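MgGH51 (Meripilus giganteus, PDB 6ZQ1) probably hydrolyses terminal alpha-L-arabinofuranosyl linkages of arabinose-containing plant polysaccharides, as a fungal alpha-L-arabinofuranosidase of glycoside hydrolase family 51. Local coordinates at residues L20-I25 with A480-H485; F225-G230 with P285-W290; H400-P405 with E427-A432. One frame throughout, in Å; residues are numbered along the deposited sequence.

Contact 1. Residues L20-I25 with A480-H485. With EDG (1,4-dideoxy-1,4-imino-L-arabinitol), chain F.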
loop_
_atom_site.group_PDB
_atom_site.type_symbol
_atom_site.label_atom_id
_atom_site.label_comp_id
_atom_site.label_asym_id
_atom_site.label_seq_id
_atom_site.Cartn_x
_atom_site.Cartn_y
_atom_site.Cartn_z
ATOM N N LEU A 20 6.019 -6.377 -0.884
ATOM C CA LEU A 20 4.915 -5.454 -1.255
ATOM C C LEU A 20 5.526 -4.108 -1.617
ATOM O O LEU A 20 6.554 -3.724 -1.006
ATOM C CB LEU A 20 3.950 -5.255 -0.075
ATOM C CG LEU A 20 3.270 -6.511 0.464
ATOM C CD1 LEU A 20 2.183 -6.107 1.435
ATOM C CD2 LEU A 20 2.678 -7.357 -0.663
ATOM N N MET A 21 4.903 -3.412 -2.563
ATOM C CA MET A 21 5.235 -2.004 -2.924
ATOM C C MET A 21 4.024 -1.138 -2.619
ATOM O O MET A 21 2.953 -1.364 -3.203
ATOM C CB MET A 21 5.577 -1.888 -4.415
ATOM C CG MET A 21 5.949 -0.474 -4.867
ATOM S SD MET A 21 4.548 0.524 -5.362
ATOM C CE MET A 21 5.320 2.119 -5.546
ATOM N N PHE A 22 4.228 -0.103 -1.808
ATOM C CA PHE A 22 3.155 0.798 -1.395
ATOM C C PHE A 22 3.484 2.267 -1.655
ATOM O O PHE A 22 4.582 2.770 -1.410
ATOM C CB PHE A 22 2.833 0.616 0.080
ATOM C CG PHE A 22 1.586 1.342 0.457
ATOM C CD1 PHE A 22 0.338 0.754 0.314
ATOM C CD2 PHE A 22 1.653 2.611 1.012
ATOM C CE1 PHE A 22 -0.816 1.417 0.708
ATOM C CE2 PHE A 22 0.488 3.277 1.357
ATOM C CZ PHE A 22 -0.737 2.684 1.210
ATOM N N GLU A 23 2.477 2.946 -2.174
ATOM C CA GLU A 23 2.315 4.415 -2.134
ATOM C C GLU A 23 0.823 4.671 -2.015
ATOM O O GLU A 23 0.029 3.750 -2.281
ATOM C CB GLU A 23 2.933 5.073 -3.358
ATOM C CG GLU A 23 2.126 4.827 -4.590
ATOM C CD GLU A 23 2.701 5.433 -5.854
ATOM O OE1 GLU A 23 2.989 6.662 -5.877
ATOM O OE2 GLU A 23 2.773 4.684 -6.838
ATOM N N ASP A 24 0.440 5.870 -1.590
ATOM C CA ASP A 24 -0.977 6.312 -1.610
ATOM C C ASP A 24 -1.325 6.645 -3.068
ATOM O O ASP A 24 -0.993 7.762 -3.510
ATOM C CB ASP A 24 -1.208 7.510 -0.695
ATOM C CG ASP A 24 -2.667 7.555 -0.253
ATOM O OD1 ASP A 24 -3.509 7.099 -1.052
ATOM O OD2 ASP A 24 -2.960 7.943 0.917
ATOM N N ILE A 25 -1.908 5.670 -3.755
ATOM C CA ILE A 25 -2.389 5.725 -5.172
ATOM C C ILE A 25 -3.741 5.012 -5.200
ATOM O O ILE A 25 -3.908 4.050 -4.413
ATOM C CB ILE A 25 -1.386 5.085 -6.143
ATOM C CG1 ILE A 25 -1.834 5.224 -7.609
ATOM C CG2 ILE A 25 -1.098 3.644 -5.773
ATOM C CD1 ILE A 25 -0.792 4.741 -8.610
ATOM N N ALA A 480 3.341 -4.017 -8.615
ATOM C CA ALA A 480 2.763 -2.668 -8.373
ATOM C C ALA A 480 1.720 -2.311 -9.408
ATOM O O ALA A 480 1.843 -2.725 -10.567
ATOM C CB ALA A 480 3.865 -1.631 -8.300
ATOM N N PRO A 481 0.707 -1.487 -9.053
ATOM C CA PRO A 481 0.423 -1.086 -7.671
ATOM C C PRO A 481 -0.261 -2.191 -6.843
ATOM O O PRO A 481 -0.878 -3.098 -7.368
ATOM C CB PRO A 481 -0.502 0.128 -7.838
ATOM C CG PRO A 481 -0.320 0.560 -9.284
ATOM C CD PRO A 481 -0.162 -0.768 -9.990
ATOM N N LEU A 482 -0.192 -2.057 -5.522
ATOM C CA LEU A 482 -0.733 -3.056 -4.592
ATOM C C LEU A 482 -2.275 -2.979 -4.504
ATOM O O LEU A 482 -2.897 -4.016 -4.486
ATOM C CB LEU A 482 -0.059 -2.784 -3.238
ATOM C CG LEU A 482 -0.423 -3.708 -2.093
ATOM C CD1 LEU A 482 -0.044 -5.152 -2.381
ATOM C CD2 LEU A 482 0.238 -3.240 -0.800
ATOM N N LEU A 483 -2.834 -1.786 -4.337
ATOM C CA LEU A 483 -4.209 -1.548 -3.807
ATOM C C LEU A 483 -4.969 -0.593 -4.700
ATOM O O LEU A 483 -4.350 0.334 -5.232
ATOM C CB LEU A 483 -4.126 -0.984 -2.385
ATOM C CG LEU A 483 -3.838 -2.000 -1.284
ATOM C CD1 LEU A 483 -3.606 -1.294 0.031
ATOM C CD2 LEU A 483 -4.946 -3.027 -1.124
ATOM N N GLN A 484 -6.277 -0.784 -4.793
ATOM C CA GLN A 484 -7.181 -0.017 -5.676
ATOM C C GLN A 484 -8.551 0.171 -5.028
ATOM O O GLN A 484 -9.301 -0.823 -4.936
ATOM C CB GLN A 484 -7.355 -0.739 -7.016
ATOM C CG GLN A 484 -8.412 -0.089 -7.899
ATOM C CD GLN A 484 -8.743 -0.914 -9.115
ATOM O OE1 GLN A 484 -8.565 -2.136 -9.116
ATOM N NE2 GLN A 484 -9.393 -0.282 -10.076
ATOM N N HIS A 485 -8.898 1.411 -4.636
ATOM C CA HIS A 485 -10.313 1.793 -4.412
ATOM C C HIS A 485 -11.027 1.815 -5.786
ATOM O O HIS A 485 -10.675 2.666 -6.614
ATOM C CB HIS A 485 -10.452 3.120 -3.714
ATOM C CG HIS A 485 -11.766 3.238 -3.032
ATOM N ND1 HIS A 485 -12.984 3.074 -3.706
ATOM C CD2 HIS A 485 -12.041 3.466 -1.713
ATOM C CE1 HIS A 485 -13.954 3.218 -2.797
ATOM N NE2 HIS A 485 -13.388 3.452 -1.571
HETATM O "O2'" EDG F . 7.167 4.852 -9.539
HETATM C "C2'" EDG F . 5.979 5.083 -10.252
HETATM C "C1'" EDG F . 5.982 4.353 -11.595
HETATM N "N4'" EDG F . 4.751 3.567 -11.560
HETATM C "C3'" EDG F . 4.725 4.607 -9.493
HETATM O "O3'" EDG F . 4.175 5.689 -8.733
HETATM C "C4'" EDG F . 3.781 4.165 -10.619
HETATM C "C5'" EDG F . 2.645 3.250 -10.170
HETATM O "O5'" EDG F . 3.109 2.049 -9.573
HETATM O O HOH W 1 1.295 0.406 -4.733
#

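Contact 2. Residues F225-G230 with P285-W290. With EDG (1,4-dideoxy-1,4-imino-L-arabinitol), chain F.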
loop_
_atom_site.group_PDB
_atom_site.type_symbol
_atom_site.label_atom_id
_atom_site.label_comp_id
_atom_site.label_asym_id
_atom_site.label_seq_id
_atom_site.Cartn_x
_atom_site.Cartn_y
_atom_site.Cartn_z
ATOM N N PHE A 225 8.170 -4.364 2.828
ATOM C CA PHE A 225 7.243 -3.306 2.388
ATOM C C PHE A 225 8.024 -2.073 1.920
ATOM O O PHE A 225 8.682 -1.395 2.740
ATOM C CB PHE A 225 6.347 -2.976 3.576
ATOM C CG PHE A 225 5.092 -2.206 3.289
ATOM C CD1 PHE A 225 5.099 -0.828 3.263
ATOM C CD2 PHE A 225 3.872 -2.869 3.196
ATOM C CE1 PHE A 225 3.909 -0.125 3.118
ATOM C CE2 PHE A 225 2.686 -2.163 3.038
ATOM C CZ PHE A 225 2.708 -0.786 3.013
ATOM N N ARG A 226 8.019 -1.825 0.618
ATOM C CA ARG A 226 8.660 -0.636 -0.013
ATOM C C ARG A 226 7.700 0.560 0.089
ATOM O O ARG A 226 6.514 0.399 -0.233
ATOM C CB ARG A 226 9.002 -0.923 -1.480
ATOM C CG ARG A 226 9.720 0.220 -2.187
ATOM C CD ARG A 226 9.589 0.063 -3.703
ATOM N NE ARG A 226 10.179 1.202 -4.370
ATOM C CZ ARG A 226 9.781 1.719 -5.542
ATOM N NH1 ARG A 226 8.786 1.173 -6.233
ATOM N NH2 ARG A 226 10.394 2.800 -5.992
ATOM N N PHE A 227 8.156 1.679 0.660
ATOM C CA PHE A 227 7.316 2.869 0.932
ATOM C C PHE A 227 8.221 4.084 1.153
ATOM O O PHE A 227 9.425 3.918 1.356
ATOM C CB PHE A 227 6.454 2.598 2.158
ATOM C CG PHE A 227 7.210 2.868 3.428
ATOM C CD1 PHE A 227 8.260 2.045 3.787
ATOM C CD2 PHE A 227 6.873 3.933 4.236
ATOM C CE1 PHE A 227 8.976 2.308 4.946
ATOM C CE2 PHE A 227 7.561 4.167 5.413
ATOM C CZ PHE A 227 8.621 3.365 5.750
ATOM N N PRO A 228 7.695 5.332 1.137
ATOM C CA PRO A 228 6.308 5.628 0.784
ATOM C C PRO A 228 6.004 5.944 -0.688
ATOM O O PRO A 228 4.921 6.407 -0.950
ATOM C CB PRO A 228 6.054 6.850 1.643
ATOM C CG PRO A 228 7.369 7.610 1.543
ATOM C CD PRO A 228 8.401 6.521 1.657
ATOM N N GLY A 229 6.897 5.569 -1.588
ATOM C CA GLY A 229 6.652 5.601 -3.053
ATOM C C GLY A 229 7.953 5.327 -3.767
ATOM O O GLY A 229 8.994 5.274 -3.114
ATOM N N GLY A 230 7.914 5.165 -5.098
ATOM C CA GLY A 230 6.764 5.557 -5.881
ATOM C C GLY A 230 6.654 7.066 -6.086
ATOM O O GLY A 230 7.307 7.861 -5.321
ATOM N N PRO A 285 11.108 -2.950 6.291
ATOM C CA PRO A 285 11.014 -1.842 5.331
ATOM C C PRO A 285 12.123 -1.773 4.291
ATOM O O PRO A 285 13.262 -2.097 4.574
ATOM C CB PRO A 285 11.166 -0.599 6.208
ATOM C CG PRO A 285 11.915 -1.062 7.438
ATOM C CD PRO A 285 11.543 -2.508 7.642
ATOM N N ILE A 286 11.720 -1.431 3.061
ATOM C CA ILE A 286 12.615 -0.843 2.044
ATOM C C ILE A 286 12.121 0.598 1.921
ATOM O O ILE A 286 11.097 0.838 1.261
ATOM C CB ILE A 286 12.622 -1.625 0.707
ATOM C CG1 ILE A 286 13.092 -3.072 0.888
ATOM C CG2 ILE A 286 13.464 -0.887 -0.300
ATOM C CD1 ILE A 286 13.164 -3.866 -0.408
ATOM N N MET A 287 12.760 1.500 2.666
ATOM C CA MET A 287 12.280 2.875 2.868
ATOM C C MET A 287 12.979 3.800 1.869
ATOM O O MET A 287 14.227 3.830 1.817
ATOM C CB MET A 287 12.540 3.326 4.309
ATOM C CG MET A 287 11.952 4.679 4.547
ATOM S SD MET A 287 12.102 5.255 6.297
ATOM C CE MET A 287 13.857 5.609 6.371
ATOM N N ALA A 288 12.195 4.571 1.117
ATOM C CA ALA A 288 12.700 5.622 0.216
ATOM C C ALA A 288 12.908 6.931 0.995
ATOM O O ALA A 288 12.192 7.234 2.004
ATOM C CB ALA A 288 11.799 5.803 -0.977
ATOM N N VAL A 289 13.918 7.664 0.552
ATOM C CA VAL A 289 14.150 9.086 0.908
ATOM C C VAL A 289 14.081 9.913 -0.377
ATOM O O VAL A 289 14.515 9.425 -1.475
ATOM C CB VAL A 289 15.487 9.257 1.645
ATOM C CG1 VAL A 289 15.432 8.499 2.951
ATOM C CG2 VAL A 289 16.699 8.845 0.806
ATOM N N TRP A 290 13.465 11.071 -0.257
ATOM C CA TRP A 290 13.439 12.125 -1.300
ATOM C C TRP A 290 14.881 12.539 -1.634
ATOM O O TRP A 290 15.698 12.775 -0.715
ATOM C CB TRP A 290 12.592 13.290 -0.816
ATOM C CG TRP A 290 12.206 14.217 -1.924
ATOM C CD1 TRP A 290 11.185 14.051 -2.810
ATOM C CD2 TRP A 290 12.837 15.461 -2.249
ATOM N NE1 TRP A 290 11.169 15.099 -3.687
ATOM C CE2 TRP A 290 12.124 16.002 -3.326
ATOM C CE3 TRP A 290 13.894 16.183 -1.687
ATOM C CZ2 TRP A 290 12.479 17.225 -3.883
ATOM C CZ3 TRP A 290 14.194 17.423 -2.184
ATOM C CH2 TRP A 290 13.490 17.935 -3.270
HETATM O "O2'" EDG F . 7.167 4.852 -9.539
HETATM C "C2'" EDG F . 5.979 5.083 -10.252
HETATM C "C1'" EDG F . 5.982 4.353 -11.595
HETATM N "N4'" EDG F . 4.751 3.567 -11.560
HETATM C "C3'" EDG F . 4.725 4.607 -9.493
HETATM O "O3'" EDG F . 4.175 5.689 -8.733
HETATM C "C4'" EDG F . 3.781 4.165 -10.619
HETATM C "C5'" EDG F . 2.645 3.250 -10.170
HETATM O "O5'" EDG F . 3.109 2.049 -9.573
#

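Contact 3. Residues H400-P405 with E427-A432. With EDG (1,4-dideoxy-1,4-imino-L-arabinitol), chain F.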
loop_
_atom_site.group_PDB
_atom_site.type_symbol
_atom_site.label_atom_id
_atom_site.label_comp_id
_atom_site.label_asym_id
_atom_site.label_seq_id
_atom_site.Cartn_x
_atom_site.Cartn_y
_atom_site.Cartn_z
ATOM N N HIS A 400 12.163 -1.432 -12.578
ATOM C CA HIS A 400 10.703 -1.365 -12.754
ATOM C C HIS A 400 10.346 -1.845 -14.161
ATOM O O HIS A 400 11.049 -1.393 -15.083
ATOM C CB HIS A 400 10.190 0.056 -12.577
ATOM C CG HIS A 400 10.384 0.594 -11.199
ATOM N ND1 HIS A 400 10.115 1.894 -10.861
ATOM C CD2 HIS A 400 10.908 0.018 -10.106
ATOM C CE1 HIS A 400 10.410 2.083 -9.581
ATOM N NE2 HIS A 400 10.921 0.976 -9.115
ATOM N N VAL A 401 9.306 -2.664 -14.317
ATOM C CA VAL A 401 8.818 -3.018 -15.702
ATOM C C VAL A 401 7.294 -3.204 -15.720
ATOM O O VAL A 401 6.761 -3.958 -14.904
ATOM C CB VAL A 401 9.570 -4.188 -16.330
ATOM C CG1 VAL A 401 9.354 -5.493 -15.584
ATOM C CG2 VAL A 401 9.232 -4.343 -17.839
ATOM N N TYR A 402 6.642 -2.551 -16.680
ATOM C CA TYR A 402 5.216 -2.681 -17.015
ATOM C C TYR A 402 5.166 -3.145 -18.466
ATOM O O TYR A 402 5.710 -2.417 -19.283
ATOM C CB TYR A 402 4.486 -1.371 -16.765
ATOM C CG TYR A 402 4.491 -0.979 -15.299
ATOM C CD1 TYR A 402 3.595 -1.535 -14.412
ATOM C CD2 TYR A 402 5.400 -0.056 -14.812
ATOM C CE1 TYR A 402 3.575 -1.176 -13.061
ATOM C CE2 TYR A 402 5.392 0.309 -13.464
ATOM C CZ TYR A 402 4.469 -0.250 -12.596
ATOM O OH TYR A 402 4.442 0.113 -11.284
ATOM N N GLN A 403 4.596 -4.316 -18.714
ATOM C CA GLN A 403 4.649 -4.945 -20.058
ATOM C C GLN A 403 3.498 -5.927 -20.262
ATOM O O GLN A 403 2.584 -6.015 -19.412
ATOM C CB GLN A 403 6.017 -5.609 -20.214
ATOM C CG GLN A 403 7.007 -4.803 -21.042
ATOM C CD GLN A 403 6.676 -4.836 -22.517
ATOM O OE1 GLN A 403 5.783 -5.565 -22.972
ATOM N NE2 GLN A 403 7.361 -3.994 -23.269
ATOM N N THR A 404 3.460 -6.576 -21.432
ATOM C CA THR A 404 2.396 -7.532 -21.777
ATOM C C THR A 404 2.636 -8.830 -21.008
ATOM O O THR A 404 3.768 -9.142 -20.637
ATOM C CB THR A 404 2.324 -7.805 -23.298
ATOM O OG1 THR A 404 3.508 -8.500 -23.668
ATOM C CG2 THR A 404 2.207 -6.556 -24.132
ATOM N N PRO A 405 1.577 -9.628 -20.742
ATOM C CA PRO A 405 1.740 -10.960 -20.148
ATOM C C PRO A 405 2.773 -11.800 -20.923
ATOM O O PRO A 405 3.624 -12.429 -20.314
ATOM C CB PRO A 405 0.320 -11.555 -20.255
ATOM C CG PRO A 405 -0.605 -10.364 -20.204
ATOM C CD PRO A 405 0.156 -9.282 -20.949
ATOM N N GLU A 427 13.413 -5.916 -7.869
ATOM C CA GLU A 427 12.388 -5.713 -8.926
ATOM C C GLU A 427 11.218 -4.967 -8.258
ATOM O O GLU A 427 10.206 -5.595 -7.932
ATOM C CB GLU A 427 11.992 -7.014 -9.606
ATOM C CG GLU A 427 11.249 -6.733 -10.916
ATOM C CD GLU A 427 12.124 -6.644 -12.149
ATOM O OE1 GLU A 427 13.328 -6.906 -12.018
ATOM O OE2 GLU A 427 11.593 -6.283 -13.245
ATOM N N GLY A 428 11.380 -3.653 -8.045
ATOM C CA GLY A 428 10.586 -2.877 -7.068
ATOM C C GLY A 428 9.162 -2.597 -7.530
ATOM O O GLY A 428 8.330 -2.283 -6.671
ATOM N N GLU A 429 8.885 -2.669 -8.847
ATOM C CA GLU A 429 7.562 -2.543 -9.444
ATOM C C GLU A 429 7.563 -3.404 -10.711
ATOM O O GLU A 429 8.461 -3.201 -11.527
ATOM C CB GLU A 429 7.240 -1.119 -9.925
ATOM C CG GLU A 429 7.289 -0.066 -8.815
ATOM C CD GLU A 429 7.072 1.357 -9.309
ATOM O OE1 GLU A 429 6.504 1.555 -10.453
ATOM O OE2 GLU A 429 7.452 2.277 -8.573
ATOM N N TYR A 430 6.649 -4.363 -10.785
ATOM C CA TYR A 430 6.331 -5.051 -12.064
ATOM C C TYR A 430 4.867 -5.441 -12.075
ATOM O O TYR A 430 4.271 -5.698 -11.006
ATOM C CB TYR A 430 7.257 -6.253 -12.271
ATOM C CG TYR A 430 7.088 -7.390 -11.310
ATOM C CD1 TYR A 430 7.536 -7.300 -10.012
ATOM C CD2 TYR A 430 6.504 -8.575 -11.705
ATOM C CE1 TYR A 430 7.429 -8.372 -9.147
ATOM C CE2 TYR A 430 6.340 -9.628 -10.839
ATOM C CZ TYR A 430 6.783 -9.523 -9.534
ATOM O OH TYR A 430 6.669 -10.617 -8.714
ATOM N N ALA A 431 4.325 -5.572 -13.296
ATOM C CA ALA A 431 2.953 -6.004 -13.572
ATOM C C ALA A 431 2.808 -6.163 -15.088
ATOM O O ALA A 431 3.399 -5.365 -15.816
ATOM C CB ALA A 431 1.935 -5.005 -13.054
ATOM N N ALA A 432 2.058 -7.165 -15.510
ATOM C CA ALA A 432 1.574 -7.283 -16.901
ATOM C C ALA A 432 0.313 -6.433 -16.962
ATOM O O ALA A 432 -0.644 -6.757 -16.248
ATOM C CB ALA A 432 1.363 -8.711 -17.232
HETATM O "O2'" EDG F . 7.167 4.852 -9.539
HETATM C "C2'" EDG F . 5.979 5.083 -10.252
HETATM C "C1'" EDG F . 5.982 4.353 -11.595
HETATM N "N4'" EDG F . 4.751 3.567 -11.560
HETATM C "C3'" EDG F . 4.725 4.607 -9.493
HETATM O "O3'" EDG F . 4.175 5.689 -8.733
HETATM C "C4'" EDG F . 3.781 4.165 -10.619
HETATM C "C5'" EDG F . 2.645 3.250 -10.170
HETATM O "O5'" EDG F . 3.109 2.049 -9.573
#

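Contact 1. Residues L20-I25 with A480-H485
M21 O takes a hydrogen bond from a water (2.9 Å) that in turn accepts from L482 N (3.0 Å), bridging two backbones that have no direct hydrogen bond between them. L482 CB lies against the same oxygen, M21 O, at 3.3 Å. From there the leucine forks. L482 CD1 reaches L20 CD2 at 3.9 Å, and CD2 turns to the edge of the F22 ring. L483 comes in beside it, its CD1 lying in the plane of that ring 3.9 Å from F22 CE1. This is the seam of the (beta/alpha)8 barrel of family 51: strand 20-21 is the first of eight parallel strands, and A480 directly follows the last, 474-479. Helix 211-219 backs the leucines from outside through L217 and I213. With CG anti to its backbone N (chi1 -179°) and a bend at chi2 (-88°), M21 carries its sulfur to A480, SD to CB 3.7 Å. Past the seam the chain enters the ligand pocket, where O3' of the bound iminosugar donates to E23 OE2 at 2.6 Å. E23 OE1 meanwhile accepts from N232 N and W261 NE1, which together fix the rotation of the carboxylate. Were E23 shortened to an alanine, O3' would probably lose its acceptor, and N232 N and W261 NE1 the oxygen they share. A cis peptide bond precedes P481, whose CG packs against the O5' end of the iminosugar, while its CB meets I25 CG2 at 4.1 Å.

Contact 2. Residues F225-G230 with P285-W290
The second and third parallel strands of the (beta/alpha)8 barrel, 224-227 and 284-289, run side by side here, with helix 271-281 in the connection between them. Their bonds follow the staggered parallel pattern. I286 stands opposite R226 and binds the residues flanking it: I286 N donates to F225 O at 3.1 Å, and I286 O accepts from F227 N. One step on, A288 N gives F227 O a nearly straight bond of 2.9 Å. R226 CA also approaches I286 O, at 3.1 Å, as a CA-H...O contact. On the face carrying F225, F227, P285 and M287, the F227 ring leans across to the neighbouring strand. Its CG sits between the backbone N and the carbonyl carbon (chi1 83°), and the ring edge at CE1 meets P285 CB at 3.9 Å. The same CE1 touches M287 CB at 3.8 Å, and M287 SD lies 5.0 Å from the ring centroid, an oblique Met-aromatic contact. Helices 271-281 and 306-320 cover this face, F278 meeting the F227 ring edge-to-face. R226, on the other face, extends into the barrel, where its guanidinium forms salt bridges with E347 and E429. A cis peptide bond before P228 and another before G230 bend the chain beyond the strand. G229 O comes to rest 3.6 Å from A288 CB, and G230 CA comes within 3.7 Å of O2' of the iminosugar. The ligand thus lies at the C-terminal ends of the parallel strands, where (beta/alpha)8 glycosidases carry their active sites.

Contact 3. Residues H400-P405 with E427-A432
E429 is set between H400 and Y402, flat against one ring and at the edge of the other. All three project from the same face of the sixth and seventh parallel strands of the (beta/alpha)8 barrel, 396-403 and 424-432, joined through helix 405-410 in a beta-alpha-beta unit. The carboxylate of E429 stacks on the H400 ring with the planes 20° apart, its CD over one face and toward the rim, while E429 CG lies 3.7 Å from the ring centroid as a CH-pi contact. CG anti to the carbonyl carbon (chi1 -59°) and an extended chain beyond it carry E429 along this ring. Against Y402 the carboxylate is turned by 60°. OE1 lies in the plane of the tyrosine ring at its edge and accepts from Y402 OH at 2.6 Å, on the anti side but well out of the carboxylate plane. That hydroxyl also accepts from O5' of the bound iminosugar at 2.9 Å, whereas E429 OE2 accepts from O2' at 2.8 Å. D398 and E351 bind the two nitrogens of H400, which should fix the ring on which E429 lies. At the corner that breaks strand 424-432, E429 has a position consistent with the strand-seven nucleophile of retaining clan GH-A enzymes. The backbones are paired by V401 N to E429 O, 3.0 Å, followed by two weak bonds. On the opposite face V401 CG1 touches Y430 CB. E427 OE2 lies 3.3 Å from V401 CG1, while E427 OE1 is hydrogen-bonded to Y415 OH. At the far end P405 CG rests 3.9 Å from A432 CB.

How the contacts relate
All three contacts belong to one eight-stranded parallel barrel and reach the same iminosugar. Contact 1 brackets the barrel, packing the first strand against the residues after the last. Contacts 2 and 3 follow one another within that span, on strands two and three and on six and seven. Their centres lie about 12 Å (1 and 2), 14 Å (1 and 3) and 18 Å (2 and 3) apart. Contact 1 borders both others: F22 N and L20 O bond the backbone of R226, and A480 N bonds Y430 O. The inward side chains of contacts 2 and 3 meet inside the barrel. Residues distant in sequence thus assemble one arabinofuranosidase pocket.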